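PDB 6GRF: cysteine-rich repeat secretory protein 15 from Arabidopsis thaliana, which probably modulates cell-to-cell trafficking through plasmodesmata, as a membrane protein whose extracellular part consists of two DUF26 domains in tandem. Local coordinates for residues I7-G12 with Q101-F106; A42-F47 with F63-C68; Y124-S129 with A199-L204; D143-D148 with K157-G162; L163-A168 with R210-G215. All coordinates share one frame; numbering follows the deposited sequence. Where two conformers were deposited one is given.

Overall arrangement
From the N terminus, interaction 1 closes a long loop by pairing edge strand 8-13 with 98-102; nested inside it, interaction 2 joins edge strand 44-49 to 62-68 in the same five-stranded antiparallel sheet. In the second domain interaction 3 closes a similar long loop, tying strand 122-127 to 199-204. Interaction 4, in which helix 136-149 lies on edge strand 156-161, is nested within it. Interaction 5 pairs 164-170 with 207-213, and its segments alternate with those of interaction 3. Interactions 4 and 5 follow in series and touch through the adjacent strands 156-161 and 164-170. Interactions 1 and 3 touch where the two domains meet, through Ile9, Tyr10 and Gln101 against Tyr124 and Tyr203.

Interaction 1: residues I7-G12 with Q101-F106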
# COMPACT_ATOMS: atom_id res chain seq x y z
N ILE A 7 3.60 -0.39 -12.81
CA ILE A 7 3.42 1.08 -12.97
C ILE A 7 3.38 1.78 -11.59
O ILE A 7 2.92 1.22 -10.60
CB ILE A 7 2.19 1.42 -13.83
CG1 ILE A 7 0.87 1.04 -13.16
CG2 ILE A 7 2.31 0.80 -15.22
CD1 ILE A 7 0.11 2.22 -12.58
N PHE A 8 3.87 3.02 -11.59
CA PHE A 8 4.08 3.84 -10.41
C PHE A 8 2.76 4.45 -9.94
O PHE A 8 2.09 5.11 -10.71
CB PHE A 8 5.08 4.96 -10.74
CG PHE A 8 5.37 5.90 -9.60
CD1 PHE A 8 6.29 5.57 -8.62
CD2 PHE A 8 4.72 7.12 -9.51
CE1 PHE A 8 6.54 6.43 -7.57
CE2 PHE A 8 4.98 7.98 -8.46
CZ PHE A 8 5.89 7.64 -7.48
N ILE A 9 2.41 4.26 -8.66
CA ILE A 9 1.21 4.87 -8.09
C ILE A 9 1.61 6.08 -7.24
O ILE A 9 1.20 7.19 -7.54
CB ILE A 9 0.37 3.84 -7.31
CG1 ILE A 9 -0.07 2.71 -8.24
CG2 ILE A 9 -0.82 4.51 -6.62
CD1 ILE A 9 -0.95 1.68 -7.60
N TYR A 10 2.41 5.86 -6.19
CA TYR A 10 2.86 6.96 -5.35
C TYR A 10 4.12 6.55 -4.58
O TYR A 10 4.37 5.37 -4.35
CB TYR A 10 1.76 7.43 -4.40
CG TYR A 10 1.61 6.63 -3.13
CD1 TYR A 10 2.35 6.94 -1.99
CD2 TYR A 10 0.72 5.57 -3.05
CE1 TYR A 10 2.22 6.20 -0.82
CE2 TYR A 10 0.58 4.83 -1.89
CZ TYR A 10 1.34 5.14 -0.77
OH TYR A 10 1.20 4.40 0.36
N GLY A 11 4.88 7.56 -4.17
CA GLY A 11 6.04 7.41 -3.32
C GLY A 11 6.18 8.59 -2.38
O GLY A 11 5.70 9.69 -2.67
N GLY A 12 6.83 8.36 -1.23
CA GLY A 12 7.11 9.40 -0.25
C GLY A 12 8.36 9.07 0.53
O GLY A 12 8.63 7.89 0.78
N GLN A 101 4.49 2.61 -3.67
CA GLN A 101 3.39 1.80 -4.11
C GLN A 101 3.43 1.74 -5.64
O GLN A 101 3.29 2.76 -6.32
CB GLN A 101 2.09 2.39 -3.56
CG GLN A 101 0.84 1.63 -3.97
CD GLN A 101 0.61 0.36 -3.19
OE1 GLN A 101 0.59 -0.73 -3.76
NE2 GLN A 101 0.40 0.49 -1.89
N LEU A 102 3.71 0.53 -6.15
CA LEU A 102 3.52 0.18 -7.55
C LEU A 102 2.18 -0.55 -7.65
O LEU A 102 1.62 -0.95 -6.63
CB LEU A 102 4.68 -0.71 -8.01
CG LEU A 102 6.09 -0.16 -7.80
CD1 LEU A 102 7.12 -1.05 -8.48
CD2 LEU A 102 6.23 1.26 -8.33
N GLU A 103 1.68 -0.74 -8.88
CA GLU A 103 0.41 -1.43 -9.06
C GLU A 103 0.44 -2.79 -8.34
O GLU A 103 -0.53 -3.18 -7.70
CB GLU A 103 0.10 -1.60 -10.55
CG GLU A 103 -1.20 -2.35 -10.82
CD GLU A 103 -2.41 -1.83 -10.06
OE1 GLU A 103 -2.62 -0.59 -10.03
OE2 GLU A 103 -3.14 -2.67 -9.48
N GLY A 104 1.57 -3.50 -8.43
CA GLY A 104 1.68 -4.87 -7.95
C GLY A 104 2.18 -5.00 -6.52
O GLY A 104 2.06 -6.06 -5.94
N CYS A 105 2.81 -3.97 -5.95
CA CYS A 105 3.49 -4.17 -4.67
C CYS A 105 3.75 -2.85 -3.94
O CYS A 105 3.77 -1.78 -4.53
CB CYS A 105 4.79 -4.96 -4.84
SG CYS A 105 5.95 -4.23 -6.02
N PHE A 106 3.93 -2.99 -2.63
CA PHE A 106 4.16 -1.92 -1.72
C PHE A 106 5.42 -2.25 -0.91
O PHE A 106 5.57 -3.39 -0.48
CB PHE A 106 2.94 -1.72 -0.84
CG PHE A 106 3.10 -0.72 0.28
CD1 PHE A 106 3.15 0.64 0.00
CD2 PHE A 106 3.16 -1.13 1.60
CE1 PHE A 106 3.28 1.56 1.03
CE2 PHE A 106 3.28 -0.21 2.62
CZ PHE A 106 3.34 1.13 2.33
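Tyr10 leans its ring obliquely against the aliphatic part of Gln101, with Tyr10 CE2 3.3 Å from Gln101 CB, and its far end reaches one strand further, where Tyr10 OH lies 3.6 Å from Phe106 CE1. The ring gets there because its CG stands between the backbone N and the carbonyl carbon (chi1 83°), which swings it toward the neighbouring strands. Ile9 sends its extended CG1-CD1 branch the other way along the contact, and its CD1 comes within 3.7 Å of Glu103 CA. Ile7 starts out pointing away from the 101-106 segment, but its CG1 branch turns back to run beside Glu103, CG1 to CB 3.8 Å. On the face opposite Tyr10 and Gln101, Phe8 CD1 meets Leu102 CD2 at 4.3 Å, and helix 74-91 covers Phe8 with Gln87 and Ile91. Gln101 touches Tyr203 and Tyr10 touches Arg123, so their face looks toward the second domain.

The register shifts by one residue between the Phe8-Leu102 and Tyr10-Gln101 pairs. Gln101 O accepts from Ile9 N at 2.9 Å and from Tyr10 N at 3.2 Å, while Gln101 N gives Tyr10 O a nearly straight bond (2.8 Å, 173°). Two residues thus face one, a classic beta bulge in the edge strand of the antiparallel sheet of the first DUF26 (Gnk2-homologous) domain.

Interaction 2: residues A42-F47 with F63-C68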
# COMPACT_ATOMS: atom_id res chain seq x y z
N ALA A 42 7.09 -15.56 -0.36
CA ALA A 42 6.06 -14.96 0.47
C ALA A 42 5.65 -13.62 -0.14
O ALA A 42 6.49 -12.84 -0.61
CB ALA A 42 6.53 -14.82 1.90
N SER A 43 4.34 -13.38 -0.13
CA SER A 43 3.73 -12.17 -0.66
C SER A 43 3.85 -10.99 0.31
O SER A 43 3.72 -9.85 -0.10
CB SER A 43 2.30 -12.45 -0.99
OG SER A 43 2.25 -13.32 -2.10
N PHE A 44 4.07 -11.28 1.59
CA PHE A 44 4.24 -10.29 2.63
C PHE A 44 5.31 -10.76 3.62
O PHE A 44 5.40 -11.93 3.94
CB PHE A 44 2.93 -10.06 3.40
CG PHE A 44 3.16 -9.44 4.76
CD1 PHE A 44 3.38 -8.08 4.88
CD2 PHE A 44 3.26 -10.22 5.89
CE1 PHE A 44 3.67 -7.51 6.12
CE2 PHE A 44 3.54 -9.65 7.13
CZ PHE A 44 3.75 -8.30 7.24
N ASN A 45 6.13 -9.82 4.09
CA ASN A 45 6.99 -10.10 5.23
C ASN A 45 7.39 -8.79 5.91
O ASN A 45 7.35 -7.71 5.32
CB ASN A 45 8.19 -10.97 4.85
CG ASN A 45 8.52 -11.99 5.92
OD1 ASN A 45 8.07 -11.87 7.05
ND2 ASN A 45 9.31 -13.00 5.59
N SER A 46 7.80 -8.95 7.16
CA SER A 46 8.13 -7.92 8.12
C SER A 46 9.60 -8.09 8.52
O SER A 46 10.04 -9.20 8.62
CB SER A 46 7.25 -8.11 9.31
OG SER A 46 7.05 -6.88 9.96
N PHE A 47 10.33 -6.99 8.77
CA PHE A 47 11.74 -7.07 9.13
C PHE A 47 12.12 -5.99 10.16
O PHE A 47 11.60 -4.90 10.15
CB PHE A 47 12.63 -6.90 7.90
CG PHE A 47 12.32 -7.86 6.79
CD1 PHE A 47 13.01 -9.05 6.67
CD2 PHE A 47 11.34 -7.56 5.86
CE1 PHE A 47 12.72 -9.93 5.64
CE2 PHE A 47 11.06 -8.44 4.82
CZ PHE A 47 11.76 -9.61 4.71
N PHE A 63 13.25 -0.65 10.23
CA PHE A 63 12.03 -1.42 10.31
C PHE A 63 11.31 -1.27 8.97
O PHE A 63 11.24 -0.17 8.44
CB PHE A 63 11.11 -0.91 11.42
CG PHE A 63 11.69 -0.92 12.81
CD1 PHE A 63 11.66 -2.06 13.59
CD2 PHE A 63 12.25 0.23 13.35
CE1 PHE A 63 12.19 -2.06 14.87
CE2 PHE A 63 12.79 0.24 14.63
CZ PHE A 63 12.75 -0.91 15.39
N GLY A 64 10.82 -2.38 8.42
CA GLY A 64 10.17 -2.30 7.14
C GLY A 64 9.35 -3.54 6.83
O GLY A 64 9.40 -4.51 7.57
N LEU A 65 8.60 -3.45 5.72
CA LEU A 65 7.81 -4.54 5.19
C LEU A 65 7.60 -4.34 3.69
O LEU A 65 7.89 -3.27 3.13
CB LEU A 65 6.48 -4.63 5.95
CG LEU A 65 5.62 -3.36 6.01
CD1 LEU A 65 5.01 -3.00 4.67
CD2 LEU A 65 4.53 -3.52 7.04
N TYR A 66 7.11 -5.40 3.05
CA TYR A 66 6.60 -5.35 1.70
C TYR A 66 5.29 -6.13 1.66
O TYR A 66 5.05 -7.02 2.47
CB TYR A 66 7.62 -5.91 0.70
CG TYR A 66 7.80 -7.40 0.79
CD1 TYR A 66 7.08 -8.27 -0.03
CD2 TYR A 66 8.68 -7.96 1.70
CE1 TYR A 66 7.23 -9.64 0.07
CE2 TYR A 66 8.85 -9.33 1.80
CZ TYR A 66 8.12 -10.18 0.99
OH TYR A 66 8.27 -11.53 1.10
N GLN A 67 4.44 -5.77 0.70
CA GLN A 67 3.17 -6.47 0.46
C GLN A 67 2.97 -6.49 -1.06
O GLN A 67 2.86 -5.44 -1.66
CB GLN A 67 2.04 -5.75 1.20
CG GLN A 67 0.67 -6.36 0.97
CD GLN A 67 0.58 -7.74 1.57
OE1 GLN A 67 0.55 -8.75 0.87
NE2 GLN A 67 0.50 -7.80 2.88
N CYS A 68 2.98 -7.69 -1.66
CA CYS A 68 2.57 -7.86 -3.05
C CYS A 68 1.05 -8.00 -3.11
O CYS A 68 0.41 -8.37 -2.13
CB CYS A 68 3.20 -9.08 -3.69
SG CYS A 68 5.00 -8.93 -3.87
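Phe44 and Gln67, Asn45 and Tyr66, Ser46 and Leu65, and Phe47 and Gly64 pair in turn across an antiparallel junction that adds edge strand 44-49 to the sheet of the first Gnk2-homologous domain. The backbone bonds are uneven along its length. Cys68 N closes one end on Ser43 O at 2.8 Å and Phe47 and Gly64 exchange bonds at the other, but in the middle the bond from Asn45 N to Tyr66 O is stretched to 3.4 Å and weak. Cys68 is further tied to Cys77 by a disulfide.

Ring contacts divide between the two faces. On the face of Phe44, its CD1 lies 3.1 Å from the carbonyl oxygen of Tyr66 and its CE1 lies 4.0 Å from Leu65 CB. Phe44 and Gln67 cross at a slant as side chains, yet their ring and amide planes are nearly parallel, 13° apart. On the other face Tyr66 and Phe47 meet rim to rim, CE2 to CE2 at 3.8 Å, beneath helix 23-39, whose Val35 touches both rings. One face of the Tyr66 ring lies against strand 44-47, with Asn45 N 3.6 Å above its plane.

Polar side-chain bonds fix the tyrosine at its far end. A chi1 of 71° folds the side chain back over the 42-47 segment. Ser38 of the helix bonds both Tyr66 OH and Asn45 ND2. Tyr66 OH donates to Ala42 O at 2.8 Å, from a position 54° out of the carbonyl plane.

Interaction 3: residues Y124-S129 with A199-L204; sequences YKKCSS and AAEVYL
Tyr124 and Tyr203 lie side by side and point the same way, with Tyr203 CD2 in the plane of the Tyr124 ring at its edge, 3.8 Å from Tyr124 CD2. Next to them Glu201 rises between two neighbours on the adjacent strand: its OE2 is 3.8 Å from Tyr124 CE2 and equally far from Lys126 CB. The lysine contributes only its aliphatic chain here, since its NZ stays 6.2 Å from that oxygen. The Glu201 chain, extended beyond CG, brings OE1 to Tyr203 OH, which donates to it at 3.1 Å from above the carboxylate plane. On the reverse face Val202 CG2 rests on Lys125 CB at 3.9 Å.

Paired backbone bonds set this register, including Tyr203 N to Tyr124 O at 2.7 Å, and Ser128 N prolongs it by bonding Ala199 O at 2.8 Å. Further out, Tyr208 stacks on Tyr203, and the disulfide from Cys127 to Cys194 holds the end of the first strand. Ile9 of the first domain touches both tyrosines. The pairing is that of the first and fourth strands in the five-stranded antiparallel sheet of the second DUF26 domain.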
# COMPACT_ATOMS: atom_id res chain seq x y z
N TYR A 124 -2.31 8.62 -0.17
CA TYR A 124 -2.53 9.03 -1.55
C TYR A 124 -3.99 8.73 -1.94
O TYR A 124 -4.58 7.75 -1.50
CB TYR A 124 -1.53 8.33 -2.48
CG TYR A 124 -1.72 8.64 -3.95
CD1 TYR A 124 -1.38 9.88 -4.47
CD2 TYR A 124 -2.26 7.70 -4.82
CE1 TYR A 124 -1.55 10.18 -5.81
CE2 TYR A 124 -2.44 7.98 -6.17
CZ TYR A 124 -2.09 9.23 -6.66
OH TYR A 124 -2.28 9.53 -7.98
N LYS A 125 -4.56 9.60 -2.77
CA LYS A 125 -5.88 9.40 -3.32
C LYS A 125 -5.93 10.01 -4.72
O LYS A 125 -5.23 10.97 -5.02
CB LYS A 125 -6.96 10.04 -2.43
CG LYS A 125 -6.92 11.56 -2.36
CD LYS A 125 -8.19 12.19 -2.84
CE LYS A 125 -8.07 13.70 -2.98
NZ LYS A 125 -7.97 14.11 -4.40
N LYS A 126 -6.76 9.40 -5.57
CA LYS A 126 -7.03 9.90 -6.89
C LYS A 126 -8.50 9.62 -7.21
O LYS A 126 -8.93 8.48 -7.10
CB LYS A 126 -6.10 9.21 -7.89
CG LYS A 126 -6.04 9.86 -9.27
CD LYS A 126 -5.30 8.99 -10.28
CE LYS A 126 -4.43 9.76 -11.24
NZ LYS A 126 -5.25 10.50 -12.22
N CYS A 127 -9.25 10.69 -7.52
CA CYS A 127 -10.59 10.60 -8.08
C CYS A 127 -10.48 10.79 -9.59
O CYS A 127 -9.78 11.68 -10.06
CB CYS A 127 -11.54 11.66 -7.54
SG CYS A 127 -11.42 12.03 -5.77
N SER A 128 -11.22 9.96 -10.34
CA SER A 128 -11.39 10.13 -11.78
C SER A 128 -11.89 11.55 -12.07
O SER A 128 -12.61 12.16 -11.28
CB SER A 128 -12.35 9.11 -12.33
OG SER A 128 -12.61 9.36 -13.70
N SER A 129 -11.48 12.07 -13.22
CA SER A 129 -11.91 13.38 -13.67
C SER A 129 -13.37 13.31 -14.13
O SER A 129 -14.11 14.29 -13.98
CB SER A 129 -11.00 13.88 -14.75
OG SER A 129 -11.57 15.01 -15.38
N ALA A 199 -14.62 6.40 -10.84
CA ALA A 199 -13.53 5.59 -10.39
C ALA A 199 -12.68 6.41 -9.42
O ALA A 199 -12.45 7.58 -9.65
CB ALA A 199 -12.71 5.13 -11.58
N ALA A 200 -12.24 5.78 -8.33
CA ALA A 200 -11.35 6.43 -7.39
C ALA A 200 -10.52 5.39 -6.63
O ALA A 200 -10.86 4.23 -6.60
CB ALA A 200 -12.16 7.26 -6.43
N GLU A 201 -9.43 5.86 -6.00
CA GLU A 201 -8.55 5.02 -5.19
C GLU A 201 -8.11 5.83 -3.96
O GLU A 201 -7.85 7.01 -4.05
CB GLU A 201 -7.38 4.48 -6.01
CG GLU A 201 -6.66 5.50 -6.89
CD GLU A 201 -5.51 4.93 -7.74
OE1 GLU A 201 -5.43 3.68 -7.86
OE2 GLU A 201 -4.69 5.73 -8.28
N VAL A 202 -8.10 5.17 -2.80
CA VAL A 202 -7.57 5.72 -1.57
C VAL A 202 -6.56 4.74 -0.96
O VAL A 202 -6.85 3.55 -0.76
CB VAL A 202 -8.69 6.06 -0.58
CG1 VAL A 202 -8.17 6.20 0.84
CG2 VAL A 202 -9.42 7.31 -1.01
N TYR A 203 -5.37 5.28 -0.65
CA TYR A 203 -4.29 4.52 -0.05
C TYR A 203 -3.99 5.12 1.33
O TYR A 203 -3.63 6.28 1.42
CB TYR A 203 -3.05 4.55 -0.93
CG TYR A 203 -3.22 3.88 -2.26
CD1 TYR A 203 -2.83 2.57 -2.45
CD2 TYR A 203 -3.76 4.56 -3.34
CE1 TYR A 203 -2.99 1.94 -3.68
CE2 TYR A 203 -3.93 3.95 -4.57
CZ TYR A 203 -3.55 2.64 -4.73
OH TYR A 203 -3.70 2.03 -5.94
N LEU A 204 -4.19 4.31 2.37
CA LEU A 204 -3.80 4.68 3.71
C LEU A 204 -2.49 3.97 4.04
O LEU A 204 -1.98 3.21 3.24
CB LEU A 204 -4.91 4.28 4.68
CG LEU A 204 -6.31 4.78 4.32
CD1 LEU A 204 -7.29 4.49 5.44
CD2 LEU A 204 -6.28 6.27 4.00

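Interaction 4: residues D143-D148 with K157-G162; sequences DDVLSD and KVSRSG
Helix segment 143-148 runs nearly antiparallel to strand 157-161 (159° between their directions), with the axes 7.5 Å apart at closest and Val145 CA 5.6 Å from Ser159 CA. The polar centre of the contact is Asp148, whose OD2 takes two bonds. Ser159 OG donates to OD2 at 2.7 Å on the anti lone pair, while Lys157 NZ forms a salt bridge to the same oxygen, also at 2.7 Å, on the syn side and 23° out of the carboxylate plane. Two bends in the lysine chain, at chi2 and chi4, carry NZ back over its own strand, where it also donates to Val158 O at 3.0 Å. A carboxylate oxygen that accepts two hydrogen bonds, one of them from a lysine, is probably ionised.

This is the helix-on-sheet layer of the second Gnk2-homologous domain, with the helix lying along edge strand 156-161. A turn earlier in the helix, Val145 supplies the apolar part: its CG2 meets Ser161 CB at 3.8 Å and its CG1 faces Ser159 CB at 4.2 Å. The same valine also touches Val164 on the next strand. Ser161 OG has a weak hydrogen bond to Arg141 of the helix.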
# COMPACT_ATOMS: atom_id res chain seq x y z
N ASP A 143 -22.04 1.74 -3.29
CA ASP A 143 -22.27 1.50 -1.88
C ASP A 143 -22.21 0.01 -1.55
O ASP A 143 -21.54 -0.37 -0.59
CB ASP A 143 -23.58 2.11 -1.39
CG ASP A 143 -23.47 3.58 -1.03
OD1 ASP A 143 -22.33 4.11 -1.09
OD2 ASP A 143 -24.52 4.20 -0.72
N ASP A 144 -22.88 -0.84 -2.34
CA ASP A 144 -22.85 -2.29 -2.08
C ASP A 144 -21.42 -2.83 -2.22
O ASP A 144 -21.00 -3.68 -1.44
CB ASP A 144 -23.78 -3.07 -3.02
CG ASP A 144 -25.25 -2.68 -2.91
OD1 ASP A 144 -25.69 -2.31 -1.81
OD2 ASP A 144 -25.93 -2.77 -3.94
N VAL A 145 -20.68 -2.37 -3.22
CA VAL A 145 -19.32 -2.83 -3.47
C VAL A 145 -18.41 -2.43 -2.30
O VAL A 145 -17.68 -3.27 -1.78
CB VAL A 145 -18.82 -2.31 -4.83
CG1 VAL A 145 -17.30 -2.30 -4.93
CG2 VAL A 145 -19.42 -3.10 -5.97
N LEU A 146 -18.47 -1.16 -1.90
CA LEU A 146 -17.62 -0.61 -0.85
C LEU A 146 -17.95 -1.26 0.49
O LEU A 146 -17.06 -1.49 1.30
CB LEU A 146 -17.78 0.91 -0.78
CG LEU A 146 -17.18 1.70 -1.95
CD1 LEU A 146 -17.32 3.18 -1.72
CD2 LEU A 146 -15.73 1.33 -2.19
N SER A 147 -19.23 -1.58 0.70
CA SER A 147 -19.65 -2.25 1.91
C SER A 147 -19.05 -3.66 2.00
O SER A 147 -18.67 -4.13 3.08
CB SER A 147 -21.14 -2.29 2.02
OG SER A 147 -21.51 -3.17 3.07
N ASP A 148 -18.97 -4.34 0.86
CA ASP A 148 -18.42 -5.68 0.79
C ASP A 148 -16.89 -5.64 1.02
O ASP A 148 -16.37 -6.49 1.72
CB ASP A 148 -18.78 -6.34 -0.54
CG ASP A 148 -18.33 -7.78 -0.65
OD1 ASP A 148 -18.30 -8.48 0.39
OD2 ASP A 148 -17.99 -8.19 -1.76
N LYS A 157 -9.97 -8.41 -1.19
CA LYS A 157 -11.33 -8.71 -1.67
C LYS A 157 -11.49 -8.07 -3.04
O LYS A 157 -11.06 -6.94 -3.23
CB LYS A 157 -12.38 -8.21 -0.67
CG LYS A 157 -13.84 -8.51 -1.02
CD LYS A 157 -14.29 -9.87 -0.54
CE LYS A 157 -15.77 -10.13 -0.71
NZ LYS A 157 -16.15 -10.13 -2.14
N VAL A 158 -12.06 -8.84 -3.97
CA VAL A 158 -12.60 -8.35 -5.23
C VAL A 158 -14.12 -8.32 -5.08
O VAL A 158 -14.69 -9.31 -4.61
CB VAL A 158 -12.21 -9.27 -6.40
CG1 VAL A 158 -13.00 -8.93 -7.65
CG2 VAL A 158 -10.72 -9.25 -6.69
N SER A 159 -14.75 -7.20 -5.44
CA SER A 159 -16.19 -7.08 -5.34
C SER A 159 -16.80 -6.46 -6.60
O SER A 159 -16.17 -5.66 -7.27
CB SER A 159 -16.57 -6.31 -4.11
OG SER A 159 -17.96 -6.44 -3.87
N ARG A 160 -18.06 -6.81 -6.88
CA ARG A 160 -18.71 -6.50 -8.15
C ARG A 160 -20.22 -6.43 -7.90
O ARG A 160 -20.78 -7.23 -7.17
CB ARG A 160 -18.29 -7.56 -9.17
CG ARG A 160 -18.69 -7.29 -10.62
CD ARG A 160 -18.25 -8.40 -11.57
NE ARG A 160 -16.82 -8.43 -11.89
CZ ARG A 160 -15.87 -9.07 -11.18
NH1 ARG A 160 -16.19 -9.69 -10.05
NH2 ARG A 160 -14.61 -9.08 -11.59
N SER A 161 -20.86 -5.40 -8.44
CA SER A 161 -22.30 -5.26 -8.42
C SER A 161 -22.68 -4.44 -9.64
O SER A 161 -22.31 -3.27 -9.73
CB SER A 161 -22.76 -4.61 -7.14
OG SER A 161 -24.14 -4.29 -7.18
N GLY A 162 -23.37 -5.07 -10.59
CA GLY A 162 -23.62 -4.48 -11.89
C GLY A 162 -22.32 -4.17 -12.60
O GLY A 162 -21.41 -5.03 -12.68

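Interaction 5: residues L163-A168 with R210-G215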
# COMPACT_ATOMS: atom_id res chain seq x y z
N LEU A 163 -22.18 -2.93 -13.06
CA LEU A 163 -20.99 -2.51 -13.77
C LEU A 163 -19.98 -1.85 -12.80
O LEU A 163 -19.01 -1.26 -13.26
CB LEU A 163 -21.39 -1.56 -14.90
CG LEU A 163 -22.22 -2.19 -16.03
CD1 LEU A 163 -22.39 -1.20 -17.18
CD2 LEU A 163 -21.58 -3.48 -16.53
N VAL A 164 -20.20 -1.96 -11.49
CA VAL A 164 -19.26 -1.40 -10.52
C VAL A 164 -18.40 -2.53 -9.94
O VAL A 164 -18.93 -3.51 -9.44
CB VAL A 164 -19.99 -0.64 -9.40
CG1 VAL A 164 -18.99 -0.01 -8.44
CG2 VAL A 164 -20.95 0.41 -9.96
N GLU A 165 -17.07 -2.32 -9.99
CA GLU A 165 -16.06 -3.26 -9.50
C GLU A 165 -15.20 -2.54 -8.45
O GLU A 165 -15.01 -1.33 -8.54
CB GLU A 165 -15.13 -3.74 -10.61
CG GLU A 165 -15.51 -5.08 -11.23
CD GLU A 165 -14.34 -6.04 -11.43
OE1 GLU A 165 -13.68 -6.39 -10.42
OE2 GLU A 165 -14.08 -6.45 -12.58
N GLY A 166 -14.69 -3.30 -7.48
CA GLY A 166 -13.86 -2.80 -6.41
C GLY A 166 -12.77 -3.78 -6.02
O GLY A 166 -12.87 -4.96 -6.26
N TYR A 167 -11.71 -3.24 -5.40
CA TYR A 167 -10.58 -4.01 -4.89
C TYR A 167 -10.09 -3.33 -3.62
O TYR A 167 -9.99 -2.09 -3.56
CB TYR A 167 -9.47 -4.13 -5.94
CG TYR A 167 -8.33 -5.01 -5.52
CD1 TYR A 167 -7.33 -4.53 -4.68
CD2 TYR A 167 -8.27 -6.33 -5.91
CE1 TYR A 167 -6.29 -5.35 -4.26
CE2 TYR A 167 -7.24 -7.16 -5.50
CZ TYR A 167 -6.24 -6.66 -4.68
OH TYR A 167 -5.22 -7.46 -4.27
N ALA A 168 -9.88 -4.13 -2.58
CA ALA A 168 -9.27 -3.66 -1.34
C ALA A 168 -8.23 -4.68 -0.85
O ALA A 168 -8.37 -5.87 -1.08
CB ALA A 168 -10.30 -3.41 -0.28
N ARG A 210 -10.04 0.63 -3.95
CA ARG A 210 -10.27 1.22 -5.26
C ARG A 210 -11.65 0.76 -5.73
O ARG A 210 -12.05 -0.34 -5.45
CB ARG A 210 -9.31 0.73 -6.35
CG ARG A 210 -7.83 0.85 -6.06
CD ARG A 210 -6.95 0.84 -7.30
NE ARG A 210 -6.68 -0.50 -7.80
CZ ARG A 210 -7.45 -1.15 -8.66
NH1 ARG A 210 -8.51 -0.53 -9.17
NH2 ARG A 210 -7.17 -2.40 -9.00
N TYR A 211 -12.34 1.60 -6.50
CA TYR A 211 -13.50 1.15 -7.27
C TYR A 211 -13.45 1.83 -8.64
O TYR A 211 -12.84 2.89 -8.79
CB TYR A 211 -14.82 1.43 -6.54
CG TYR A 211 -15.22 2.88 -6.59
CD1 TYR A 211 -15.88 3.40 -7.69
CD2 TYR A 211 -14.85 3.75 -5.59
CE1 TYR A 211 -16.19 4.74 -7.78
CE2 TYR A 211 -15.18 5.09 -5.64
CZ TYR A 211 -15.85 5.59 -6.74
OH TYR A 211 -16.16 6.91 -6.81
N TRP A 212 -14.12 1.21 -9.62
CA TRP A 212 -14.21 1.72 -10.98
C TRP A 212 -15.48 1.17 -11.66
O TRP A 212 -16.01 0.13 -11.27
CB TRP A 212 -12.91 1.39 -11.73
CG TRP A 212 -12.68 -0.07 -11.92
CD1 TRP A 212 -13.03 -0.80 -13.02
CD2 TRP A 212 -12.11 -1.01 -10.99
NE1 TRP A 212 -12.70 -2.12 -12.84
CE2 TRP A 212 -12.12 -2.27 -11.61
CE3 TRP A 212 -11.56 -0.91 -9.71
CZ2 TRP A 212 -11.63 -3.42 -11.00
CZ3 TRP A 212 -11.08 -2.04 -9.09
CH2 TRP A 212 -11.11 -3.29 -9.73
N GLY A 213 -15.98 1.91 -12.65
CA GLY A 213 -17.04 1.45 -13.55
C GLY A 213 -16.46 0.61 -14.67
O GLY A 213 -15.35 0.89 -15.14
N SER A 214 -17.20 -0.42 -15.10
CA SER A 214 -16.78 -1.37 -16.16
C SER A 214 -17.05 -0.78 -17.55
O SER A 214 -16.11 -0.30 -18.21
CB SER A 214 -17.44 -2.71 -15.98
OG SER A 214 -17.01 -3.33 -14.78
N GLY A 215 -18.32 -0.83 -18.00
CA GLY A 215 -18.73 -0.31 -19.33
C GLY A 215 -19.21 1.14 -19.24
O GLY A 215 -20.03 1.57 -20.06
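Strands 164-168 and 210-213 run antiparallel with axes 4.6 Å apart, Glu165 opposite Trp212 and Tyr167 opposite Arg210 as hydrogen-bonded pairs. They are the third and fifth strands of the antiparallel sheet in the second DUF26 domain. Each pair exchanges two bonds; Glu165 N reaches Trp212 O at 3.0 Å in an almost straight line (175°), and Arg210 N reaches Tyr167 O at 2.7 Å. At the other end, past Glu165 and Trp212, Ser214 N bonds Leu163 O, although Ser214 and Gly215 are poorly ordered.

The indole of Trp212 dominates one face. Its chi1 of 65° lays the ring across the 163-168 strand. Glu165 CB sits over its face in a CH-pi contact, 3.9 Å from the centre of the six-membered ring, and Gly166 N lies over the same indole, 4.1 Å above its plane and toward the rim. Further along, Trp212 CZ3 touches Tyr167 CB at 4.1 Å. In one of its two conformers the Glu165 carboxylate forms a salt bridge with Arg160, so this bond may not be constant.

On the reverse face Tyr211 CB packs on Glu165 O at 3.4 Å, while Tyr211 OH bonds Ala197 O and Arg142. Back on the tryptophan side the Tyr167 ring makes a cation-pi contact with Arg69 of the first domain, and Tyr167 CB lies over one face of the Arg210 guanidinium, 4.2 Å above its plane and offset toward the rim.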